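Toxin-like protein (Paenibacillus larvae subsp. larvae BRL-230010, PDB 5DZQ) probably catalyses mono-ADP-ribosylation of a target protein from NAD+, as a C3-like ADP-ribosyltransferase toxin of a bacterial pathogen. Local coordinates at residues Val169-Gln174 with Gln178-Leu183; Lys45-Asn50 with Tyr136-Thr141; Tyr195-Lys200 with Thr204-Ala209; Lys104-Ser109 with Arg125-Gly130. All blocks are in the same frame, centred on the assembly; numbering follows the deposited sequence.

Interaction 1. Residues Val169-Gln174 with Gln178-Leu183; sequences VDKISQ and QYELLL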
loop_
_atom_site.group_PDB
_atom_site.type_symbol
_atom_site.label_atom_id
_atom_site.label_comp_id
_atom_site.label_asym_id
_atom_site.label_seq_id
_atom_site.Cartn_x
_atom_site.Cartn_y
_atom_site.Cartn_z
ATOM N N VAL B 169 9.710 12.838 5.087
ATOM C CA VAL B 169 8.283 13.116 5.040
ATOM C C VAL B 169 7.554 12.480 6.219
ATOM O O VAL B 169 8.062 11.543 6.837
ATOM C CB VAL B 169 7.673 12.602 3.734
ATOM C CG1 VAL B 169 8.337 13.286 2.543
ATOM C CG2 VAL B 169 7.838 11.090 3.639
ATOM N N ASP B 170 6.366 12.994 6.531
ATOM C CA ASP B 170 5.512 12.386 7.547
ATOM C C ASP B 170 5.070 11.005 7.085
ATOM O O ASP B 170 4.629 10.838 5.949
ATOM C CB ASP B 170 4.294 13.268 7.834
ATOM C CG ASP B 170 4.676 14.625 8.404
ATOM O OD1 ASP B 170 5.011 14.691 9.603
ATOM O OD2 ASP B 170 4.642 15.625 7.652
ATOM N N LYS B 171 5.211 10.006 7.948
ATOM C CA LYS B 171 4.774 8.658 7.597
ATOM C C LYS B 171 3.252 8.623 7.653
ATOM O O LYS B 171 2.648 9.273 8.504
ATOM C CB LYS B 171 5.384 7.615 8.543
ATOM C CG LYS B 171 5.214 6.161 8.097
ATOM C CD LYS B 171 5.934 5.206 9.056
ATOM C CE LYS B 171 6.141 3.828 8.450
ATOM N NZ LYS B 171 7.340 3.786 7.566
ATOM N N ILE B 172 2.629 7.894 6.734
ATOM C CA ILE B 172 1.168 7.794 6.736
ATOM C C ILE B 172 0.696 6.555 7.502
ATOM O O ILE B 172 -0.413 6.067 7.283
ATOM C CB ILE B 172 0.587 7.757 5.303
ATOM C CG1 ILE B 172 1.174 6.585 4.511
ATOM C CG2 ILE B 172 0.848 9.073 4.587
ATOM C CD1 ILE B 172 0.466 6.317 3.207
ATOM N N SER B 173 1.539 6.053 8.401
ATOM C CA SER B 173 1.162 4.943 9.273
ATOM C C SER B 173 1.126 5.398 10.733
ATOM O O SER B 173 1.032 4.574 11.645
ATOM C CB SER B 173 2.126 3.769 9.110
ATOM O OG SER B 173 3.257 3.927 9.945
ATOM N N GLN B 174 1.206 6.715 10.925
ATOM C CA GLN B 174 1.121 7.375 12.234
ATOM C C GLN B 174 1.906 6.668 13.341
ATOM O O GLN B 174 2.043 7.189 14.450
ATOM C CB GLN B 174 -0.345 7.521 12.657
ATOM C CG GLN B 174 -0.893 6.360 13.480
ATOM C CD GLN B 174 -1.717 5.386 12.659
ATOM O OE1 GLN B 174 -1.818 5.512 11.437
ATOM N NE2 GLN B 174 -2.318 4.409 13.330
ATOM N N GLN B 178 7.552 7.959 12.898
ATOM C CA GLN B 178 7.072 9.282 12.515
ATOM C C GLN B 178 7.411 9.666 11.072
ATOM O O GLN B 178 6.596 10.289 10.389
ATOM C CB GLN B 178 7.634 10.346 13.465
ATOM C CG GLN B 178 6.967 10.400 14.836
ATOM C CD GLN B 178 5.719 11.271 14.859
ATOM O OE1 GLN B 178 5.078 11.493 13.829
ATOM N NE2 GLN B 178 5.372 11.774 16.039
ATOM N N TYR B 179 8.609 9.314 10.614
ATOM C CA TYR B 179 9.088 9.793 9.315
ATOM C C TYR B 179 9.495 8.686 8.355
ATOM O O TYR B 179 9.899 7.605 8.765
ATOM C CB TYR B 179 10.289 10.721 9.490
ATOM C CG TYR B 179 10.012 11.985 10.262
ATOM C CD1 TYR B 179 9.202 12.978 9.735
ATOM C CD2 TYR B 179 10.581 12.196 11.511
ATOM C CE1 TYR B 179 8.953 14.140 10.435
ATOM C CE2 TYR B 179 10.340 13.354 12.218
ATOM C CZ TYR B 179 9.524 14.324 11.676
ATOM O OH TYR B 179 9.278 15.484 12.376
ATOM N N GLU B 180 9.405 8.990 7.067
ATOM C CA GLU B 180 10.000 8.165 6.035
ATOM C C GLU B 180 10.947 9.049 5.227
ATOM O O GLU B 180 10.885 10.283 5.317
ATOM C CB GLU B 180 8.928 7.555 5.120
ATOM C CG GLU B 180 8.040 6.522 5.810
ATOM C CD GLU B 180 7.200 5.701 4.841
ATOM O OE1 GLU B 180 7.159 6.037 3.643
ATOM O OE2 GLU B 180 6.581 4.705 5.275
ATOM N N LEU B 181 11.823 8.421 4.451
ATOM C CA LEU B 181 12.720 9.158 3.584
ATOM C C LEU B 181 12.284 8.937 2.137
ATOM O O LEU B 181 12.165 7.797 1.666
ATOM C CB LEU B 181 14.171 8.732 3.800
ATOM C CG LEU B 181 15.212 9.551 3.027
ATOM C CD1 LEU B 181 15.160 11.041 3.398
ATOM C CD2 LEU B 181 16.610 9.002 3.241
ATOM N N LEU B 182 12.032 10.036 1.438
ATOM C CA LEU B 182 11.482 9.974 0.093
ATOM C C LEU B 182 12.562 10.306 -0.913
ATOM O O LEU B 182 13.173 11.369 -0.854
ATOM C CB LEU B 182 10.301 10.939 -0.056
ATOM C CG LEU B 182 9.695 11.028 -1.456
ATOM C CD1 LEU B 182 9.113 9.674 -1.874
ATOM C CD2 LEU B 182 8.622 12.108 -1.483
ATOM N N LEU B 183 12.816 9.387 -1.832
ATOM C CA LEU B 183 13.849 9.620 -2.830
ATOM C C LEU B 183 13.207 9.936 -4.176
ATOM O O LEU B 183 12.059 9.556 -4.419
ATOM C CB LEU B 183 14.783 8.405 -2.937
ATOM C CG LEU B 183 15.998 8.432 -2.001
ATOM C CD1 LEU B 183 15.582 8.174 -0.567
ATOM C CD2 LEU B 183 17.074 7.447 -2.436
HETATM O O HOH W 1 10.037 4.867 8.808
#

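Interaction 2. Residues Lys45-Asn50 with Tyr136-Thr141; sequences KEYTAN and YGYLST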
loop_
_atom_site.group_PDB
_atom_site.type_symbol
_atom_site.label_atom_id
_atom_site.label_comp_id
_atom_site.label_asym_id
_atom_site.label_seq_id
_atom_site.Cartn_x
_atom_site.Cartn_y
_atom_site.Cartn_z
ATOM N N LYS B 45 2.788 16.125 0.385
ATOM C CA LYS B 45 1.816 15.414 1.214
ATOM C C LYS B 45 0.782 14.668 0.375
ATOM O O LYS B 45 0.361 13.563 0.744
ATOM C CB LYS B 45 1.118 16.383 2.163
ATOM C CG LYS B 45 2.031 16.908 3.260
ATOM C CD LYS B 45 1.209 17.519 4.376
ATOM C CE LYS B 45 2.077 18.212 5.394
ATOM N NZ LYS B 45 1.220 18.837 6.446
ATOM N N GLU B 46 0.367 15.272 -0.741
ATOM C CA GLU B 46 -0.561 14.607 -1.661
ATOM C C GLU B 46 0.016 13.272 -2.119
ATOM O O GLU B 46 -0.665 12.240 -2.056
ATOM C CB GLU B 46 -0.879 15.474 -2.890
ATOM C CG GLU B 46 -1.832 14.770 -3.887
ATOM C CD GLU B 46 -2.260 15.652 -5.060
ATOM O OE1 GLU B 46 -2.397 15.128 -6.184
ATOM O OE2 GLU B 46 -2.472 16.863 -4.855
ATOM N N TYR B 47 1.266 13.307 -2.573
ATOM C CA TYR B 47 1.988 12.107 -2.996
ATOM C C TYR B 47 2.060 11.073 -1.879
ATOM O O TYR B 47 1.713 9.906 -2.087
ATOM C CB TYR B 47 3.437 12.409 -3.475
ATOM C CG TYR B 47 4.218 11.104 -3.561
ATOM C CD1 TYR B 47 4.081 10.261 -4.659
ATOM C CD2 TYR B 47 5.006 10.664 -2.496
ATOM C CE1 TYR B 47 4.750 9.029 -4.706
ATOM C CE2 TYR B 47 5.651 9.448 -2.532
ATOM C CZ TYR B 47 5.514 8.630 -3.640
ATOM O OH TYR B 47 6.170 7.418 -3.668
ATOM N N THR B 48 2.533 11.480 -0.705
ATOM C CA THR B 48 2.816 10.490 0.339
ATOM C C THR B 48 1.528 9.772 0.746
ATOM O O THR B 48 1.555 8.591 1.089
ATOM C CB THR B 48 3.489 11.115 1.586
ATOM O OG1 THR B 48 2.652 12.131 2.122
ATOM C CG2 THR B 48 4.851 11.731 1.223
ATOM N N ALA B 49 0.395 10.465 0.664
ATOM C CA ALA B 49 -0.893 9.866 1.049
ATOM C C ALA B 49 -1.589 9.127 -0.108
ATOM O O ALA B 49 -2.570 8.420 0.096
ATOM C CB ALA B 49 -1.833 10.948 1.608
ATOM N N ASN B 50 -1.091 9.310 -1.326
ATOM C CA ASN B 50 -1.751 8.764 -2.510
ATOM C C ASN B 50 -0.666 8.256 -3.464
ATOM O O ASN B 50 -0.687 8.541 -4.658
ATOM C CB ASN B 50 -2.646 9.837 -3.173
ATOM C CG ASN B 50 -3.618 9.270 -4.195
ATOM O OD1 ASN B 50 -4.090 8.148 -4.053
ATOM N ND2 ASN B 50 -3.959 10.071 -5.221
ATOM N N TYR B 136 11.450 3.280 -11.243
ATOM C CA TYR B 136 10.717 4.284 -12.000
ATOM C C TYR B 136 9.842 5.195 -11.145
ATOM O O TYR B 136 9.724 6.388 -11.417
ATOM C CB TYR B 136 9.867 3.584 -13.040
ATOM C CG TYR B 136 10.715 2.878 -14.063
ATOM C CD1 TYR B 136 11.837 3.502 -14.602
ATOM C CD2 TYR B 136 10.416 1.591 -14.477
ATOM C CE1 TYR B 136 12.629 2.867 -15.540
ATOM C CE2 TYR B 136 11.200 0.948 -15.425
ATOM C CZ TYR B 136 12.308 1.589 -15.945
ATOM O OH TYR B 136 13.098 0.955 -16.877
ATOM N N GLY B 137 9.200 4.627 -10.130
ATOM C CA GLY B 137 8.371 5.421 -9.250
ATOM C C GLY B 137 9.231 6.215 -8.282
ATOM O O GLY B 137 10.451 6.078 -8.279
ATOM N N TYR B 138 8.595 7.066 -7.483
ATOM C CA TYR B 138 9.271 7.702 -6.356
ATOM C C TYR B 138 9.588 6.603 -5.358
ATOM O O TYR B 138 8.879 5.601 -5.289
ATOM C CB TYR B 138 8.402 8.781 -5.715
ATOM C CG TYR B 138 8.187 9.978 -6.620
ATOM C CD1 TYR B 138 9.134 10.997 -6.695
ATOM C CD2 TYR B 138 7.067 10.062 -7.422
ATOM C CE1 TYR B 138 8.949 12.095 -7.544
ATOM C CE2 TYR B 138 6.873 11.144 -8.261
ATOM C CZ TYR B 138 7.817 12.151 -8.326
ATOM O OH TYR B 138 7.605 13.221 -9.179
ATOM N N LEU B 139 10.646 6.785 -4.589
ATOM C CA LEU B 139 11.111 5.705 -3.737
ATOM C C LEU B 139 10.969 6.078 -2.258
ATOM O O LEU B 139 11.812 6.784 -1.704
ATOM C CB LEU B 139 12.556 5.375 -4.093
ATOM C CG LEU B 139 13.263 4.231 -3.366
ATOM C CD1 LEU B 139 12.460 2.962 -3.499
ATOM C CD2 LEU B 139 14.663 4.048 -3.932
ATOM N N SER B 140 9.890 5.607 -1.635
ATOM C CA SER B 140 9.669 5.844 -0.208
ATOM C C SER B 140 10.352 4.737 0.578
ATOM O O SER B 140 10.232 3.563 0.224
ATOM C CB SER B 140 8.180 5.877 0.130
ATOM O OG SER B 140 7.500 6.759 -0.743
ATOM N N THR B 141 11.059 5.115 1.637
ATOM C CA THR B 141 11.814 4.153 2.431
ATOM C C THR B 141 11.590 4.410 3.917
ATOM O O THR B 141 11.281 5.533 4.311
ATOM C CB THR B 141 13.302 4.227 2.120
ATOM O OG1 THR B 141 13.815 5.522 2.473
ATOM C CG2 THR B 141 13.552 3.983 0.630
#

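Interaction 3. Residues Tyr195-Lys200 with Thr204-Ala209; sequences YIIVNK and TIKIEA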
loop_
_atom_site.group_PDB
_atom_site.type_symbol
_atom_site.label_atom_id
_atom_site.label_comp_id
_atom_site.label_asym_id
_atom_site.label_seq_id
_atom_site.Cartn_x
_atom_site.Cartn_y
_atom_site.Cartn_z
ATOM N N TYR B 195 20.872 -12.248 -0.588
ATOM C CA TYR B 195 20.890 -13.547 0.083
ATOM C C TYR B 195 19.602 -13.856 0.809
ATOM O O TYR B 195 18.734 -12.998 0.973
ATOM C CB TYR B 195 22.065 -13.645 1.079
ATOM C CG TYR B 195 22.131 -12.525 2.108
ATOM C CD1 TYR B 195 22.770 -11.325 1.808
ATOM C CD2 TYR B 195 21.581 -12.672 3.373
ATOM C CE1 TYR B 195 22.851 -10.305 2.735
ATOM C CE2 TYR B 195 21.653 -11.650 4.316
ATOM C CZ TYR B 195 22.294 -10.472 3.986
ATOM O OH TYR B 195 22.370 -9.445 4.894
ATOM N N ILE B 196 19.494 -15.105 1.239
ATOM C CA ILE B 196 18.334 -15.585 1.964
ATOM C C ILE B 196 18.576 -15.556 3.464
ATOM O O ILE B 196 19.522 -16.158 3.955
ATOM C CB ILE B 196 17.985 -17.025 1.556
ATOM C CG1 ILE B 196 17.719 -17.109 0.049
ATOM C CG2 ILE B 196 16.802 -17.545 2.374
ATOM C CD1 ILE B 196 17.775 -18.527 -0.486
ATOM N N ILE B 197 17.709 -14.872 4.195
ATOM C CA ILE B 197 17.771 -14.903 5.647
ATOM C C ILE B 197 16.816 -15.976 6.160
ATOM O O ILE B 197 15.610 -15.937 5.896
ATOM C CB ILE B 197 17.414 -13.543 6.267
ATOM C CG1 ILE B 197 18.358 -12.461 5.746
ATOM C CG2 ILE B 197 17.502 -13.600 7.776
ATOM C CD1 ILE B 197 18.029 -11.072 6.270
ATOM N N VAL B 198 17.369 -16.944 6.874
ATOM C CA VAL B 198 16.587 -18.056 7.411
ATOM C C VAL B 198 16.134 -17.737 8.824
ATOM O O VAL B 198 16.963 -17.660 9.724
ATOM C CB VAL B 198 17.417 -19.357 7.413
ATOM C CG1 VAL B 198 16.580 -20.523 7.927
ATOM C CG2 VAL B 198 17.931 -19.632 6.020
ATOM N N ASN B 199 14.825 -17.528 8.999
ATOM C CA ASN B 199 14.244 -17.229 10.300
ATOM C C ASN B 199 13.591 -18.471 10.886
ATOM O O ASN B 199 13.558 -19.516 10.237
ATOM C CB ASN B 199 13.203 -16.107 10.195
ATOM C CG ASN B 199 13.702 -14.899 9.424
ATOM O OD1 ASN B 199 14.749 -14.339 9.723
ATOM N ND2 ASN B 199 12.933 -14.485 8.429
ATOM N N LYS B 200 13.044 -18.351 12.095
ATOM C CA LYS B 200 12.418 -19.487 12.771
ATOM C C LYS B 200 11.214 -20.035 12.016
ATOM O O LYS B 200 11.008 -21.237 11.988
ATOM C CB LYS B 200 11.985 -19.118 14.193
ATOM C CG LYS B 200 12.996 -19.477 15.278
ATOM C CD LYS B 200 12.430 -19.134 16.641
ATOM C CE LYS B 200 13.252 -18.083 17.345
ATOM N NZ LYS B 200 12.430 -17.396 18.369
ATOM N N THR B 204 13.435 -14.886 4.311
ATOM C CA THR B 204 13.356 -13.545 3.753
ATOM C C THR B 204 14.409 -13.356 2.661
ATOM O O THR B 204 15.575 -13.709 2.840
ATOM C CB THR B 204 13.557 -12.462 4.865
ATOM O OG1 THR B 204 12.583 -12.641 5.905
ATOM C CG2 THR B 204 13.443 -11.052 4.286
ATOM N N ILE B 205 14.002 -12.803 1.527
ATOM C CA ILE B 205 14.964 -12.479 0.494
ATOM C C ILE B 205 15.512 -11.112 0.826
ATOM O O ILE B 205 14.760 -10.140 0.900
ATOM C CB ILE B 205 14.332 -12.505 -0.911
ATOM C CG1 ILE B 205 14.006 -13.951 -1.297
ATOM C CG2 ILE B 205 15.268 -11.883 -1.930
ATOM C CD1 ILE B 205 13.062 -14.078 -2.482
ATOM N N LYS B 206 16.819 -11.051 1.068
ATOM C CA LYS B 206 17.477 -9.827 1.510
ATOM C C LYS B 206 18.244 -9.198 0.357
ATOM O O LYS B 206 19.031 -9.863 -0.310
ATOM C CB LYS B 206 18.419 -10.120 2.691
ATOM C CG LYS B 206 19.227 -8.914 3.216
ATOM C CD LYS B 206 18.319 -7.763 3.641
ATOM C CE LYS B 206 18.749 -7.150 4.962
ATOM N NZ LYS B 206 20.070 -6.479 4.931
ATOM N N ILE B 207 17.985 -7.919 0.107
ATOM C CA ILE B 207 18.708 -7.167 -0.909
ATOM C C ILE B 207 19.444 -6.010 -0.253
ATOM O O ILE B 207 18.839 -5.204 0.438
ATOM C CB ILE B 207 17.763 -6.619 -2.013
ATOM C CG1 ILE B 207 17.041 -7.779 -2.704
ATOM C CG2 ILE B 207 18.567 -5.776 -3.027
ATOM C CD1 ILE B 207 15.879 -7.357 -3.594
ATOM N N GLU B 208 20.753 -5.935 -0.459
ATOM C CA GLU B 208 21.529 -4.815 0.054
ATOM C C GLU B 208 22.026 -3.971 -1.122
ATOM O O GLU B 208 22.677 -4.487 -2.034
ATOM C CB GLU B 208 22.688 -5.321 0.923
ATOM C CG GLU B 208 22.177 -6.192 2.071
ATOM C CD GLU B 208 23.265 -6.597 3.047
ATOM O OE1 GLU B 208 24.453 -6.533 2.674
ATOM O OE2 GLU B 208 22.920 -6.979 4.186
ATOM N N ALA B 209 21.703 -2.678 -1.108
ATOM C CA ALA B 209 21.964 -1.829 -2.267
ATOM C C ALA B 209 22.498 -0.454 -1.882
ATOM O O ALA B 209 22.313 0.010 -0.753
ATOM C CB ALA B 209 20.699 -1.677 -3.104
#

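Interaction 4. Residues Lys104-Ser109 with Arg125-Gly130; sequences KEFQNS and RDEYQG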
loop_
_atom_site.group_PDB
_atom_site.type_symbol
_atom_site.label_atom_id
_atom_site.label_comp_id
_atom_site.label_asym_id
_atom_site.label_seq_id
_atom_site.Cartn_x
_atom_site.Cartn_y
_atom_site.Cartn_z
ATOM N N LYS B 104 6.915 -11.909 -13.405
ATOM C CA LYS B 104 6.003 -13.054 -13.400
ATOM C C LYS B 104 6.696 -14.402 -13.241
ATOM O O LYS B 104 6.164 -15.302 -12.589
ATOM C CB LYS B 104 5.163 -13.072 -14.683
ATOM C CG LYS B 104 3.986 -12.101 -14.688
ATOM C CD LYS B 104 3.095 -12.328 -15.913
ATOM C CE LYS B 104 1.902 -11.377 -15.928
ATOM N NZ LYS B 104 1.083 -11.534 -17.167
ATOM N N GLU B 105 7.875 -14.550 -13.836
ATOM C CA GLU B 105 8.571 -15.837 -13.793
ATOM C C GLU B 105 8.994 -16.209 -12.382
ATOM O O GLU B 105 8.957 -17.377 -12.002
ATOM C CB GLU B 105 9.795 -15.827 -14.712
ATOM C CG GLU B 105 10.743 -14.664 -14.503
ATOM C CD GLU B 105 12.077 -14.879 -15.191
ATOM O OE1 GLU B 105 12.422 -16.049 -15.472
ATOM O OE2 GLU B 105 12.779 -13.876 -15.450
ATOM N N PHE B 106 9.388 -15.210 -11.601
ATOM C CA PHE B 106 9.866 -15.464 -10.250
ATOM C C PHE B 106 8.749 -15.370 -9.220
ATOM O O PHE B 106 8.786 -16.050 -8.196
ATOM C CB PHE B 106 10.983 -14.483 -9.885
ATOM C CG PHE B 106 12.225 -14.633 -10.723
ATOM C CD1 PHE B 106 13.030 -15.754 -10.597
ATOM C CD2 PHE B 106 12.597 -13.643 -11.616
ATOM C CE1 PHE B 106 14.176 -15.893 -11.365
ATOM C CE2 PHE B 106 13.742 -13.774 -12.383
ATOM C CZ PHE B 106 14.533 -14.900 -12.257
ATOM N N GLN B 107 7.753 -14.539 -9.510
ATOM C CA GLN B 107 6.742 -14.162 -8.528
ATOM C C GLN B 107 6.117 -15.334 -7.770
ATOM O O GLN B 107 6.014 -15.293 -6.549
ATOM C CB GLN B 107 5.635 -13.355 -9.201
ATOM C CG GLN B 107 4.589 -12.863 -8.233
ATOM C CD GLN B 107 3.573 -11.963 -8.890
ATOM O OE1 GLN B 107 3.895 -11.204 -9.806
ATOM N NE2 GLN B 107 2.331 -12.044 -8.429
ATOM N N ASN B 108 5.713 -16.381 -8.476
ATOM C CA ASN B 108 5.077 -17.508 -7.801
ATOM C C ASN B 108 5.974 -18.735 -7.682
ATOM O O ASN B 108 5.597 -19.733 -7.066
ATOM C CB ASN B 108 3.782 -17.882 -8.518
ATOM C CG ASN B 108 2.717 -16.814 -8.377
ATOM O OD1 ASN B 108 2.306 -16.197 -9.359
ATOM N ND2 ASN B 108 2.271 -16.585 -7.145
ATOM N N SER B 109 7.164 -18.659 -8.263
ATOM C CA SER B 109 8.078 -19.792 -8.237
ATOM C C SER B 109 9.255 -19.602 -7.268
ATOM O O SER B 109 9.912 -20.572 -6.890
ATOM C CB SER B 109 8.599 -20.067 -9.648
ATOM N N ARG B 125 19.674 -14.186 -8.281
ATOM C CA ARG B 125 20.865 -13.507 -7.776
ATOM C C ARG B 125 21.862 -13.182 -8.894
ATOM O O ARG B 125 22.372 -12.068 -8.963
ATOM C CB ARG B 125 21.539 -14.353 -6.694
ATOM C CG ARG B 125 22.577 -13.603 -5.866
ATOM C CD ARG B 125 23.177 -14.503 -4.795
ATOM N NE ARG B 125 23.524 -15.808 -5.349
ATOM C CZ ARG B 125 24.123 -16.780 -4.671
ATOM N NH1 ARG B 125 24.455 -16.596 -3.397
ATOM N NH2 ARG B 125 24.392 -17.935 -5.266
ATOM N N ASP B 126 22.139 -14.153 -9.762
ATOM C CA ASP B 126 23.012 -13.919 -10.915
ATOM C C ASP B 126 22.455 -12.822 -11.810
ATOM O O ASP B 126 23.194 -11.992 -12.339
ATOM C CB ASP B 126 23.196 -15.202 -11.725
ATOM C CG ASP B 126 24.181 -16.156 -11.083
ATOM O OD1 ASP B 126 25.119 -15.674 -10.412
ATOM O OD2 ASP B 126 24.021 -17.384 -11.249
ATOM N N GLU B 127 21.139 -12.819 -11.960
ATOM C CA GLU B 127 20.471 -11.821 -12.769
ATOM C C GLU B 127 20.552 -10.441 -12.120
ATOM O O GLU B 127 20.600 -9.432 -12.814
ATOM C CB GLU B 127 19.012 -12.229 -12.995
ATOM C CG GLU B 127 18.267 -11.408 -14.033
ATOM C CD GLU B 127 17.146 -12.194 -14.697
ATOM O OE1 GLU B 127 17.367 -13.380 -15.036
ATOM O OE2 GLU B 127 16.044 -11.628 -14.879
ATOM N N TYR B 128 20.597 -10.400 -10.791
ATOM C CA TYR B 128 20.450 -9.141 -10.051
ATOM C C TYR B 128 21.733 -8.584 -9.424
ATOM O O TYR B 128 22.010 -7.388 -9.527
ATOM C CB TYR B 128 19.407 -9.319 -8.942
ATOM C CG TYR B 128 18.018 -8.833 -9.293
ATOM C CD1 TYR B 128 17.484 -9.036 -10.560
ATOM C CD2 TYR B 128 17.232 -8.187 -8.345
ATOM C CE1 TYR B 128 16.208 -8.593 -10.875
ATOM C CE2 TYR B 128 15.957 -7.744 -8.649
ATOM C CZ TYR B 128 15.450 -7.948 -9.914
ATOM O OH TYR B 128 14.178 -7.506 -10.211
ATOM N N GLN B 129 22.503 -9.440 -8.760
ATOM C CA GLN B 129 23.615 -8.969 -7.935
ATOM C C GLN B 129 24.746 -8.341 -8.752
ATOM O O GLN B 129 25.164 -8.879 -9.775
ATOM C CB GLN B 129 24.168 -10.115 -7.081
ATOM C CG GLN B 129 25.146 -9.659 -6.009
ATOM C CD GLN B 129 25.573 -10.777 -5.082
ATOM O OE1 GLN B 129 24.766 -11.309 -4.317
ATOM N NE2 GLN B 129 26.851 -11.135 -5.138
ATOM N N GLY B 130 25.231 -7.197 -8.285
ATOM C CA GLY B 130 26.342 -6.512 -8.920
ATOM C C GLY B 130 25.891 -5.503 -9.955
ATOM O O GLY B 130 26.696 -4.732 -10.480
#

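Interaction 1. Residues Val169-Gln174 with Gln178-Leu183
Val169 and Glu180 form a hydrogen-bonded antiparallel pair: Val169 N gives a nearly straight bond to Glu180 O (2.8 Å), and Val169 O takes Glu180 N in return (2.9 Å). The side chain of Val169 divides its contacts, CG2 touching Glu180 O and CB, CG1 meeting CB of Leu182 at 4.0 Å. At Asp170 the strands reach a non-hydrogen-bonded pair with Tyr179; carboxylate and ring point the same way, with Asp170 OD1 4.1 Å from Tyr179 CE1, while OD2 hydrogen-bonds to Tyr29 OH. Lys171 N closes the ladder on Gln178 O (2.8 Å). Its side chain runs across that of Glu180 at about a right angle, bends at the last torsion (chi4 82°) and sets NZ 2.6 Å from Glu180 OE2, a salt bridge on the anti side of the carboxylate. A water accepts from Lys171 NZ and donates to Tyr179 O, bridging the two. Gln178-Tyr179-Glu180 matches the Q-x-E signature of C3-like toxins, and the turn leading into it probably corresponds to their ARTT loop. Val169 packs on Val44 and Thr48 of helix 38-49, while strand 179-183 lies between strands 167-170 and 139-142, the latter carrying Ser140 and Ser142 against Glu180.

Interaction 2. Residues Lys45-Asn50 with Tyr136-Thr141
A chi1 of 166° swings the Tyr47 ring away from its own backbone N and out from helix 38-49 toward the loop before strand 139-142; there Tyr138, its CG turned anti to the carbonyl carbon (chi1 -68°), presents its own ring to it. The result is a T-shaped pair in which the edge of Tyr138 faces the flat of Tyr47, with ring centroids 5.1 Å apart and planes inclined at 62°. Closest along that edge is CD2 of Tyr138, 3.7 Å from CE1 of Tyr47. Ser140 approaches from another quarter, its OG near the plane of the Tyr47 ring and 3.3 Å from Tyr47 OH, a long hydrogen bond in which either hydroxyl may donate. Asn55 braces the group: its ND2 bonds to Tyr47 OH and its OD1 receives the backbone N of Tyr138. Leu78 of helix 69-83 packs on both tyrosine side chains, and Tyr138 OH ends at Asp79. The chemistry is thus that of a largely buried tyrosine pair whose polar ends are engaged: the Asn55 bond and the long one to Ser140 probably help fix the Tyr47 hydroxyl, joining the helical part to the strand bearing Ser140-Thr141-Ser142, which matches the family's STS motif.

Interaction 3. Residues Tyr195-Lys200 with Thr204-Ala209
Tyr195, Lys206 and Glu208 make one connected group along the hairpin. The aliphatic part of Lys206 lies against the Tyr195 ring in a CH-pi contact, CG 4.0 Å from the ring centroid, while Glu208 OE2 comes in near the ring plane and accepts the Tyr195 hydroxyl proton at 2.6 Å. That hydroxyl approaches from above the carboxylate plane, 54° out of it, whereas Lys206 NZ, 3.0 Å from Glu208 OE2, forms a salt bridge on its anti lone pair. Two donors on OE2, one of them an ammonium, would probably favour the charged carboxylate. Behind this arrangement stand the torsions: a chi1 of 54° lays the Tyr195 ring alongside Lys206, and Lys206 bends repeatedly, bringing its amine back toward Glu208. On the same face Ile197 CD1 covers Lys206 CB at 3.7 Å. Further along, Asn199 ND2 donates to Thr204 OG1 (3.1 Å) and also to Ser202 OG within the turn. The backbone ladder sets the register beneath these side chains: Tyr195 pairs with Lys206 and Ile197 with Thr204 through two bonds each, the shortest being Lys206 N to Tyr195 O at 2.7 Å. Strands 187-198 and 203-211 are thereby joined as an antiparallel hairpin in the mixed sheet; strand 154-160 flanks 203-211 on its other side, and Ile196 and Ile205, on the reverse face, pack against Phe121 of helix 118-128.

Interaction 4. Residues Lys104-Ser109 with Arg125-Gly130
Glu105 and Phe106, on a weakly bonded helical turn spanning about 104-107, face Glu127 near the end of helix 118-128, with no backbone contact between the two; the nearest CA atoms, those of Phe106 and Arg125, are 11.4 Å apart. The longer helix finishes with Gln129 N bonded to Arg125 O, after which Gln129 leaves helical angles and Gly130 takes a positive phi of 91°, turning the chain toward strand 132-135. Between the two helices Glu127 does the reaching: its CG is anti to the backbone N (chi1 -169°) and the extended chain brings OE2 to the edge of the Phe106 ring, 4.0 Å from CE2. A carboxylate oxygen beside an aromatic edge meets the slightly positive ring hydrogens, a mild attraction at best. In the ADP-ribosyltransferase fold of this toxin, helix 118-128 rests on the mixed sheet, where Tyr128 packs on Ile191 and Met194 of strand 187-198, and Phe106 fastens the short helix to it through Leu120 and Leu124. Glu105 comes from the direction opposite to Glu127, and their OE2 atoms stand 4.0 Å apart; two like charges this near should oppose each other somewhat, although Glu105 is solvent-exposed and the repulsion probably softened there. The other oxygen of Glu105, OE1, lies 3.9 Å above the plane of the Phe106 ring, offset toward its rim.

Overall arrangement
Along the chain, interaction 4 falls within the span that interaction 2 bridges; interactions 1 and 3 follow in turn. Interactions 1 and 2 are neighbours, their centres 9 Å apart, and share the three-stranded sheet: strand 139-142 runs beside 179-183 through probable hydrogen bonds such as Leu183 N to Leu139 O at 2.8 Å. This places the putative STS and Q-x-E motifs side by side, next to helix 38-49. Interactions 3 and 4 lie on the other side of the chain's centre from interaction 2, their own centres 14 Å apart, around the mixed sheet and helix 118-128. Strand 179-183 leads into 187-198, linking the two regions. Interactions 1, 2 and 4 also have residues touching the second subunit.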